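PDB 2YVU: probable adenylyl-sulfate kinase from Aeropyrum pernix, which probably phosphorylates adenosine 5'-phosphosulfate with ATP to give 3'-phosphoadenylyl sulfate, the activated form of sulfate. Local coordinates for residues His70-Ile74 against Cys90-Ser94; Leu18-Pro22 against Tyr153-Glu157; Ile10-Val15 against Ala82-Ile87. All blocks are in the same frame, centred on the assembly; numbering follows the deposited sequence.

Interaction 1 of 3, residues His70-Ile74 against Cys90-Ser94; sequences HLKRI and CSFVS
Leu71 and Ser94 at one end, and Ile74 and Cys90 at the other, bring one turn of helix 64-82 against the C-terminal end of strand 87-91 and the loop that follows it, with CA-CA separations of 7.7 Å and 8.7 Å. The gap is bridged mainly by side chains, and Phe92 is the centre of the packing. Its CG is anti to its own carbonyl carbon (chi1 -72°), which turns the ring toward the helix, where Ile74 comes to meet it from the opposite direction. Ile74 CG1 stands over one face of the ring, 4.2 Å from the centroid and 26° off the normal, a CH-pi contact. Ile74 CG2 reaches Phe92 CE1 at 3.5 Å and also lies near the sulfur of Cys90, while Ile74 CD1 reaches Phe92 CZ. The imidazole of His70 approaches the CD2-CE2 side of the ring, its NE2 3.7 Å from Phe92 CD2; the two rings meet obliquely, with planes at 72° and centroids 5.5 Å apart. His70 ND1 is hydrogen-bonded to Ser57 OG, which helps fix the ring's rotation. Leu71 packs CD1 on Ser94 CB at 3.9 Å, beside the residue inferred by similarity to be the phosphoserine intermediate. Ser94 OG itself is hydrogen-bonded to Trp17 NE1. Leu71, Ile74 and Cys90 also rest on Trp17 of strand 14-19, so the helix spans two neighbouring strands of the parallel sheet; Ala99 and Val103 of helix 97-109 touch Leu71, and Ala52 of helix 49-53 borders His70 and Phe92.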
loop_
_atom_site.group_PDB
_atom_site.type_symbol
_atom_site.label_atom_id
_atom_site.label_comp_id
_atom_site.label_asym_id
_atom_site.label_seq_id
_atom_site.Cartn_x
_atom_site.Cartn_y
_atom_site.Cartn_z
ATOM N N HIS A 70 9.411 6.200 -3.268
ATOM C CA HIS A 70 8.416 5.371 -3.932
ATOM C C HIS A 70 8.652 3.894 -3.675
ATOM O O HIS A 70 7.737 3.175 -3.274
ATOM C CB HIS A 70 8.464 5.720 -5.416
ATOM C CG HIS A 70 7.926 4.671 -6.326
ATOM N ND1 HIS A 70 6.589 4.340 -6.376
ATOM C CD2 HIS A 70 8.532 3.944 -7.292
ATOM C CE1 HIS A 70 6.395 3.458 -7.339
ATOM N NE2 HIS A 70 7.558 3.200 -7.910
ATOM N N LEU A 71 9.888 3.453 -3.879
ATOM C CA LEU A 71 10.249 2.061 -3.678
ATOM C C LEU A 71 10.100 1.621 -2.223
ATOM O O LEU A 71 9.679 0.496 -1.942
ATOM C CB LEU A 71 11.684 1.824 -4.172
ATOM C CG LEU A 71 11.825 1.988 -5.697
ATOM C CD1 LEU A 71 13.293 1.864 -6.113
ATOM C CD2 LEU A 71 10.980 0.923 -6.423
ATOM N N LYS A 72 10.456 2.496 -1.294
ATOM C CA LYS A 72 10.319 2.166 0.116
ATOM C C LYS A 72 8.818 2.001 0.398
ATOM O O LYS A 72 8.392 1.147 1.164
ATOM C CB LYS A 72 10.884 3.296 0.976
ATOM C CG LYS A 72 10.570 3.138 2.459
ATOM C CD LYS A 72 11.195 4.258 3.275
ATOM C CE LYS A 72 11.042 3.993 4.774
ATOM N NZ LYS A 72 11.644 5.095 5.599
ATOM N N ARG A 73 8.022 2.845 -0.234
ATOM C CA ARG A 73 6.590 2.797 -0.064
ATOM C C ARG A 73 6.043 1.480 -0.589
ATOM O O ARG A 73 5.205 0.850 0.051
ATOM C CB ARG A 73 5.958 3.962 -0.805
ATOM C CG ARG A 73 4.479 3.960 -0.743
ATOM C CD ARG A 73 4.012 5.366 -0.924
ATOM N NE ARG A 73 4.310 5.812 -2.253
ATOM C CZ ARG A 73 4.809 7.003 -2.549
ATOM N NH1 ARG A 73 5.080 7.894 -1.599
ATOM N NH2 ARG A 73 5.032 7.289 -3.811
ATOM N N ILE A 74 6.517 1.068 -1.760
ATOM C CA ILE A 74 6.074 -0.192 -2.340
ATOM C C ILE A 74 6.459 -1.349 -1.430
ATOM O O ILE A 74 5.684 -2.275 -1.240
ATOM C CB ILE A 74 6.703 -0.432 -3.730
ATOM C CG1 ILE A 74 6.136 0.583 -4.735
ATOM C CG2 ILE A 74 6.414 -1.860 -4.191
ATOM C CD1 ILE A 74 4.604 0.612 -4.779
ATOM N N CYS A 90 5.958 -8.158 -7.685
ATOM C CA CYS A 90 6.304 -6.778 -8.010
ATOM C C CYS A 90 7.126 -6.597 -9.279
ATOM O O CYS A 90 8.086 -7.325 -9.517
ATOM C CB CYS A 90 7.074 -6.144 -6.848
ATOM S SG CYS A 90 6.202 -6.045 -5.315
ATOM N N SER A 91 6.754 -5.599 -10.073
ATOM C CA SER A 91 7.461 -5.289 -11.308
ATOM C C SER A 91 7.680 -3.791 -11.360
ATOM O O SER A 91 6.778 -3.024 -11.729
ATOM C CB SER A 91 6.653 -5.699 -12.535
ATOM O OG SER A 91 7.381 -5.314 -13.685
ATOM N N PHE A 92 8.876 -3.363 -10.989
ATOM C CA PHE A 92 9.152 -1.943 -10.969
ATOM C C PHE A 92 10.462 -1.548 -11.609
ATOM O O PHE A 92 11.304 -2.391 -11.900
ATOM C CB PHE A 92 9.150 -1.433 -9.527
ATOM C CG PHE A 92 7.795 -1.380 -8.917
ATOM C CD1 PHE A 92 7.304 -2.459 -8.195
ATOM C CD2 PHE A 92 6.982 -0.264 -9.112
ATOM C CE1 PHE A 92 6.014 -2.434 -7.665
ATOM C CE2 PHE A 92 5.686 -0.228 -8.587
ATOM C CZ PHE A 92 5.200 -1.315 -7.859
ATOM N N VAL A 93 10.611 -0.244 -11.829
ATOM C CA VAL A 93 11.839 0.301 -12.376
ATOM C C VAL A 93 12.682 0.589 -11.125
ATOM O O VAL A 93 12.414 1.537 -10.373
ATOM C CB VAL A 93 11.571 1.596 -13.182
ATOM C CG1 VAL A 93 10.803 2.581 -12.340
ATOM C CG2 VAL A 93 12.880 2.209 -13.650
ATOM N N SER A 94 13.665 -0.274 -10.887
ATOM C CA SER A 94 14.544 -0.152 -9.729
ATOM C C SER A 94 15.947 -0.592 -10.165
ATOM O O SER A 94 16.449 -1.630 -9.741
ATOM C CB SER A 94 13.995 -1.047 -8.615
ATOM O OG SER A 94 13.694 -2.360 -9.094
#

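Interaction 2 of 3, residues Leu18-Pro22 against Tyr153-Glu157; sequences LTGLP and YEPPE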
loop_
_atom_site.group_PDB
_atom_site.type_symbol
_atom_site.label_atom_id
_atom_site.label_comp_id
_atom_site.label_asym_id
_atom_site.label_seq_id
_atom_site.Cartn_x
_atom_site.Cartn_y
_atom_site.Cartn_z
ATOM N N LEU A 18 10.476 -8.509 -9.440
ATOM C CA LEU A 18 11.108 -8.622 -10.748
ATOM C C LEU A 18 11.915 -7.362 -11.044
ATOM O O LEU A 18 11.391 -6.250 -10.991
ATOM C CB LEU A 18 10.057 -8.838 -11.829
ATOM C CG LEU A 18 9.052 -9.977 -11.587
ATOM C CD1 LEU A 18 7.862 -9.804 -12.515
ATOM C CD2 LEU A 18 9.702 -11.320 -11.808
ATOM N N THR A 19 13.194 -7.525 -11.355
ATOM C CA THR A 19 14.007 -6.366 -11.672
ATOM C C THR A 19 14.643 -6.577 -13.048
ATOM O O THR A 19 15.086 -7.684 -13.393
ATOM C CB THR A 19 15.106 -6.120 -10.588
ATOM O OG1 THR A 19 15.943 -5.030 -10.985
ATOM C CG2 THR A 19 15.967 -7.356 -10.400
ATOM N N GLY A 20 14.662 -5.509 -13.837
ATOM C CA GLY A 20 15.215 -5.577 -15.165
ATOM C C GLY A 20 14.925 -4.286 -15.906
ATOM O O GLY A 20 14.210 -3.428 -15.399
ATOM N N LEU A 21 15.482 -4.157 -17.103
ATOM C CA LEU A 21 15.308 -2.963 -17.909
ATOM C C LEU A 21 13.897 -2.816 -18.435
ATOM O O LEU A 21 13.184 -3.805 -18.614
ATOM C CB LEU A 21 16.274 -2.992 -19.111
ATOM C CG LEU A 21 17.779 -2.825 -18.871
ATOM C CD1 LEU A 21 18.540 -3.103 -20.169
ATOM C CD2 LEU A 21 18.074 -1.425 -18.360
ATOM N N PRO A 22 13.464 -1.564 -18.668
ATOM C CA PRO A 22 12.115 -1.365 -19.199
ATOM C C PRO A 22 12.150 -2.095 -20.537
ATOM O O PRO A 22 13.152 -2.016 -21.246
ATOM C CB PRO A 22 12.040 0.150 -19.395
ATOM C CG PRO A 22 12.940 0.679 -18.335
ATOM C CD PRO A 22 14.109 -0.276 -18.348
ATOM N N TYR A 153 21.580 0.472 -15.540
ATOM C CA TYR A 153 21.044 -0.620 -14.743
ATOM C C TYR A 153 22.135 -1.428 -14.056
ATOM O O TYR A 153 23.111 -1.816 -14.684
ATOM C CB TYR A 153 20.218 -1.535 -15.644
ATOM C CG TYR A 153 19.603 -2.704 -14.923
ATOM C CD1 TYR A 153 18.490 -2.531 -14.104
ATOM C CD2 TYR A 153 20.185 -3.971 -14.994
ATOM C CE1 TYR A 153 17.977 -3.578 -13.369
ATOM C CE2 TYR A 153 19.680 -5.032 -14.255
ATOM C CZ TYR A 153 18.572 -4.824 -13.438
ATOM O OH TYR A 153 18.088 -5.851 -12.665
ATOM N N GLU A 154 21.944 -1.711 -12.774
ATOM C CA GLU A 154 22.907 -2.495 -12.010
ATOM C C GLU A 154 22.320 -3.866 -11.712
ATOM O O GLU A 154 21.453 -4.005 -10.838
ATOM C CB GLU A 154 23.234 -1.764 -10.702
ATOM C CG GLU A 154 23.463 -0.283 -10.925
ATOM C CD GLU A 154 23.945 0.429 -9.693
ATOM O OE1 GLU A 154 23.324 0.256 -8.628
ATOM O OE2 GLU A 154 24.937 1.175 -9.794
ATOM N N PRO A 155 22.790 -4.905 -12.420
ATOM C CA PRO A 155 22.260 -6.252 -12.193
ATOM C C PRO A 155 22.414 -6.721 -10.753
ATOM O O PRO A 155 23.330 -6.303 -10.061
ATOM C CB PRO A 155 23.074 -7.113 -13.163
ATOM C CG PRO A 155 23.444 -6.162 -14.239
ATOM C CD PRO A 155 23.811 -4.918 -13.477
ATOM N N PRO A 156 21.501 -7.585 -10.276
ATOM C CA PRO A 156 21.594 -8.086 -8.900
ATOM C C PRO A 156 22.861 -8.937 -8.767
ATOM O O PRO A 156 23.196 -9.692 -9.684
ATOM C CB PRO A 156 20.329 -8.937 -8.751
ATOM C CG PRO A 156 19.401 -8.363 -9.758
ATOM C CD PRO A 156 20.283 -8.086 -10.928
ATOM N N GLU A 157 23.564 -8.799 -7.645
ATOM C CA GLU A 157 24.778 -9.579 -7.392
ATOM C C GLU A 157 24.412 -11.057 -7.250
ATOM O O GLU A 157 25.009 -11.939 -7.887
ATOM C CB GLU A 157 25.440 -9.125 -6.090
ATOM C CG GLU A 157 25.820 -7.665 -6.041
ATOM C CD GLU A 157 26.936 -7.326 -6.998
ATOM O OE1 GLU A 157 27.307 -6.136 -7.070
ATOM O OE2 GLU A 157 27.443 -8.245 -7.677
#
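Thr19 and Tyr153 meet through their hydroxyls, Thr19 OG1 lying 2.8 Å from Tyr153 OH in a hydrogen bond that either group could donate. The threonine oxygen sits at the edge of the phenol ring, in its plane. With CG swung opposite the main-chain nitrogen (chi1 -180°), the Tyr153 side chain extends from its loop to the end of strand 14-19. Thr19 likewise places OG1 opposite its own N (chi1 176°); this leaves the methyl CG2 to meet the CG corner of the Pro156 ring at 3.6 Å. Further along, Leu21 crosses the root of the tyrosine side chain at an angle, its CD2 3.5 Å from Tyr153 CB, while Gly20 CA lies 3.8 Å from Tyr153 CZ. Tyr153 is thus touched along its length, from CB to OH, by three successive residues. Gly20 and Leu21 begin the P-loop, whose residues Gly20 to Thr27 are assigned to ATP binding by similarity, and Arg100 of helix 97-109 touches Thr19, Tyr153 and Pro156. The two segments therefore meet through one directional hydroxyl bond and apolar contacts, with no charge pair between them; any steadying of the P-loop by this contact is only probable.

Interaction 3 of 3, residues Ile10-Val15 against Ala82-Ile87; sequences IEKGIV and ARNGVI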
loop_
_atom_site.group_PDB
_atom_site.type_symbol
_atom_site.label_atom_id
_atom_site.label_comp_id
_atom_site.label_asym_id
_atom_site.label_seq_id
_atom_site.Cartn_x
_atom_site.Cartn_y
_atom_site.Cartn_z
ATOM N N ILE A 10 -3.094 -19.281 3.451
ATOM C CA ILE A 10 -1.740 -19.531 3.943
ATOM C C ILE A 10 -1.394 -18.455 4.978
ATOM O O ILE A 10 -1.819 -17.309 4.856
ATOM C CB ILE A 10 -0.698 -19.530 2.788
ATOM C CG1 ILE A 10 -0.711 -18.192 2.046
ATOM C CG2 ILE A 10 -1.034 -20.633 1.786
ATOM C CD1 ILE A 10 0.323 -18.108 0.916
ATOM N N GLU A 11 -0.629 -18.818 6.000
ATOM C CA GLU A 11 -0.275 -17.858 7.044
ATOM C C GLU A 11 0.518 -16.664 6.522
ATOM O O GLU A 11 0.145 -15.519 6.765
ATOM C CB GLU A 11 0.509 -18.551 8.165
ATOM C CG GLU A 11 0.742 -17.683 9.398
ATOM C CD GLU A 11 1.241 -18.485 10.593
ATOM O OE1 GLU A 11 2.397 -18.965 10.557
ATOM O OE2 GLU A 11 0.472 -18.644 11.566
ATOM N N LYS A 12 1.608 -16.919 5.806
ATOM C CA LYS A 12 2.416 -15.820 5.280
ATOM C C LYS A 12 2.692 -15.966 3.794
ATOM O O LYS A 12 2.937 -17.070 3.296
ATOM C CB LYS A 12 3.736 -15.717 6.044
ATOM C CG LYS A 12 3.582 -15.490 7.545
ATOM C CD LYS A 12 2.939 -14.145 7.873
ATOM C CE LYS A 12 2.621 -14.033 9.373
ATOM N NZ LYS A 12 1.861 -12.791 9.740
ATOM N N GLY A 13 2.648 -14.846 3.078
ATOM C CA GLY A 13 2.892 -14.891 1.654
ATOM C C GLY A 13 4.359 -14.634 1.384
ATOM O O GLY A 13 5.199 -14.852 2.258
ATOM N N ILE A 14 4.671 -14.161 0.182
ATOM C CA ILE A 14 6.058 -13.872 -0.197
ATOM C C ILE A 14 6.044 -12.664 -1.118
ATOM O O ILE A 14 4.987 -12.257 -1.580
ATOM C CB ILE A 14 6.706 -15.039 -0.999
ATOM C CG1 ILE A 14 5.907 -15.291 -2.281
ATOM C CG2 ILE A 14 6.767 -16.314 -0.144
ATOM C CD1 ILE A 14 6.518 -16.362 -3.183
ATOM N N VAL A 15 7.216 -12.097 -1.376
ATOM C CA VAL A 15 7.335 -10.952 -2.278
ATOM C C VAL A 15 8.266 -11.372 -3.407
ATOM O O VAL A 15 9.433 -11.712 -3.177
ATOM C CB VAL A 15 7.947 -9.686 -1.571
ATOM C CG1 VAL A 15 8.066 -8.503 -2.597
ATOM C CG2 VAL A 15 7.080 -9.269 -0.420
ATOM N N ALA A 82 1.876 -9.253 2.285
ATOM C CA ALA A 82 2.498 -10.551 2.486
ATOM C C ALA A 82 2.341 -11.100 3.899
ATOM O O ALA A 82 2.163 -12.306 4.072
ATOM C CB ALA A 82 3.979 -10.489 2.087
ATOM N N ARG A 83 2.411 -10.241 4.910
ATOM C CA ARG A 83 2.238 -10.740 6.265
ATOM C C ARG A 83 0.790 -11.154 6.480
ATOM O O ARG A 83 0.458 -11.737 7.516
ATOM C CB ARG A 83 2.675 -9.707 7.325
ATOM C CG ARG A 83 1.769 -8.506 7.563
ATOM C CD ARG A 83 2.550 -7.525 8.423
ATOM N NE ARG A 83 1.778 -6.390 8.934
ATOM C CZ ARG A 83 2.348 -5.337 9.515
ATOM N NH1 ARG A 83 3.675 -5.300 9.633
ATOM N NH2 ARG A 83 1.614 -4.341 9.998
ATOM N N ASN A 84 -0.080 -10.860 5.511
ATOM C CA ASN A 84 -1.471 -11.279 5.644
ATOM C C ASN A 84 -1.823 -12.388 4.674
ATOM O O ASN A 84 -2.968 -12.515 4.266
ATOM C CB ASN A 84 -2.429 -10.094 5.481
ATOM C CG ASN A 84 -2.437 -9.192 6.709
ATOM O OD1 ASN A 84 -3.023 -9.531 7.733
ATOM N ND2 ASN A 84 -1.761 -8.060 6.621
ATOM N N GLY A 85 -0.818 -13.172 4.291
ATOM C CA GLY A 85 -1.043 -14.313 3.413
ATOM C C GLY A 85 -1.041 -14.128 1.910
ATOM O O GLY A 85 -1.300 -15.072 1.185
ATOM N N VAL A 86 -0.706 -12.936 1.434
ATOM C CA VAL A 86 -0.716 -12.664 0.019
ATOM C C VAL A 86 0.622 -12.854 -0.687
ATOM O O VAL A 86 1.670 -12.496 -0.161
ATOM C CB VAL A 86 -1.162 -11.211 -0.225
ATOM C CG1 VAL A 86 -1.228 -10.929 -1.718
ATOM C CG2 VAL A 86 -2.504 -10.953 0.466
ATOM N N ILE A 87 0.570 -13.406 -1.891
ATOM C CA ILE A 87 1.758 -13.573 -2.715
ATOM C C ILE A 87 1.834 -12.263 -3.497
ATOM O O ILE A 87 0.963 -11.977 -4.322
ATOM C CB ILE A 87 1.604 -14.764 -3.692
ATOM C CG1 ILE A 87 1.582 -16.089 -2.898
ATOM C CG2 ILE A 87 2.764 -14.754 -4.710
ATOM C CD1 ILE A 87 1.336 -17.340 -3.760
HETATM O O HOH W 1 -3.590 -16.534 2.156
#
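Gly13 N donates to Ala82 O at 2.8 Å in a nearly straight bond, 171° at the hydrogen. The same carbonyl oxygen accepts from Gly85 N within the type I turn Ala82-Gly85, so two amides grip the oxygen at the end of helix 64-82. This second bond, with Val86 N to Leu81 O, makes Gly85, at positive phi, the C-prime residue of a Schellman motif. The next carbonyl, Arg83 O, is taken by Lys12 NZ at 2.8 Å, the ammonium nitrogen lying in the carbonyl plane on a lone pair. A bend at chi2 (-65°) curls the lysine chain back over Arg83. A water links Ile10 N and Gly85 O, accepting from the amide, and Ile10 CG1 packs against that carbonyl oxygen too; Ile10 O is hydrogen-bonded to Arg43 NH2 of the second subunit. Val86 O receives a weak, bent bond from Ile14 N and a CA-H...O contact from Gly13 CA at 3.2 Å. Gly13, having no side chain, lets its CA come this close. Beyond the polar part, Ile14 and Ile87 run alongside each other on one face of the sheet, with Ile14 CG1 4.0 Å from Ile87 CG2. The polar ends of Arg83 and Asn84 find other partners: Arg83 bridges to Glu110 and to Glu45 of the second subunit, and Asn84 bonds to Leu80 O and to that same Glu45. The carbonyls at the helix C terminus, the negative end of its dipole, are therefore met by backbone amides and by a lysine whose positive charge probably stabilises them.

Overall arrangement
From the N terminus, residues 10-15 lead into strand 14-19 and take part in interaction 3, which closes a loop of 66 residues when the chain leaves helix 64-82 for strand 87-91. Residues 18-22, at the other end of strand 14-19, wait for 153-157; interaction 2 closes 130 residues, and its span crosses that of interaction 3. Interaction 1 closes just 15 residues, from helix 64-82 to the end of strand 87-91. It nests inside interaction 2 and crosses interaction 3. Interactions 2 and 3 lie on opposite sides of the chain's centre, about 24 Å apart between centres, while interaction 1 touches both, through Cys90 O to Leu18 N and Cys90 SG to Val15.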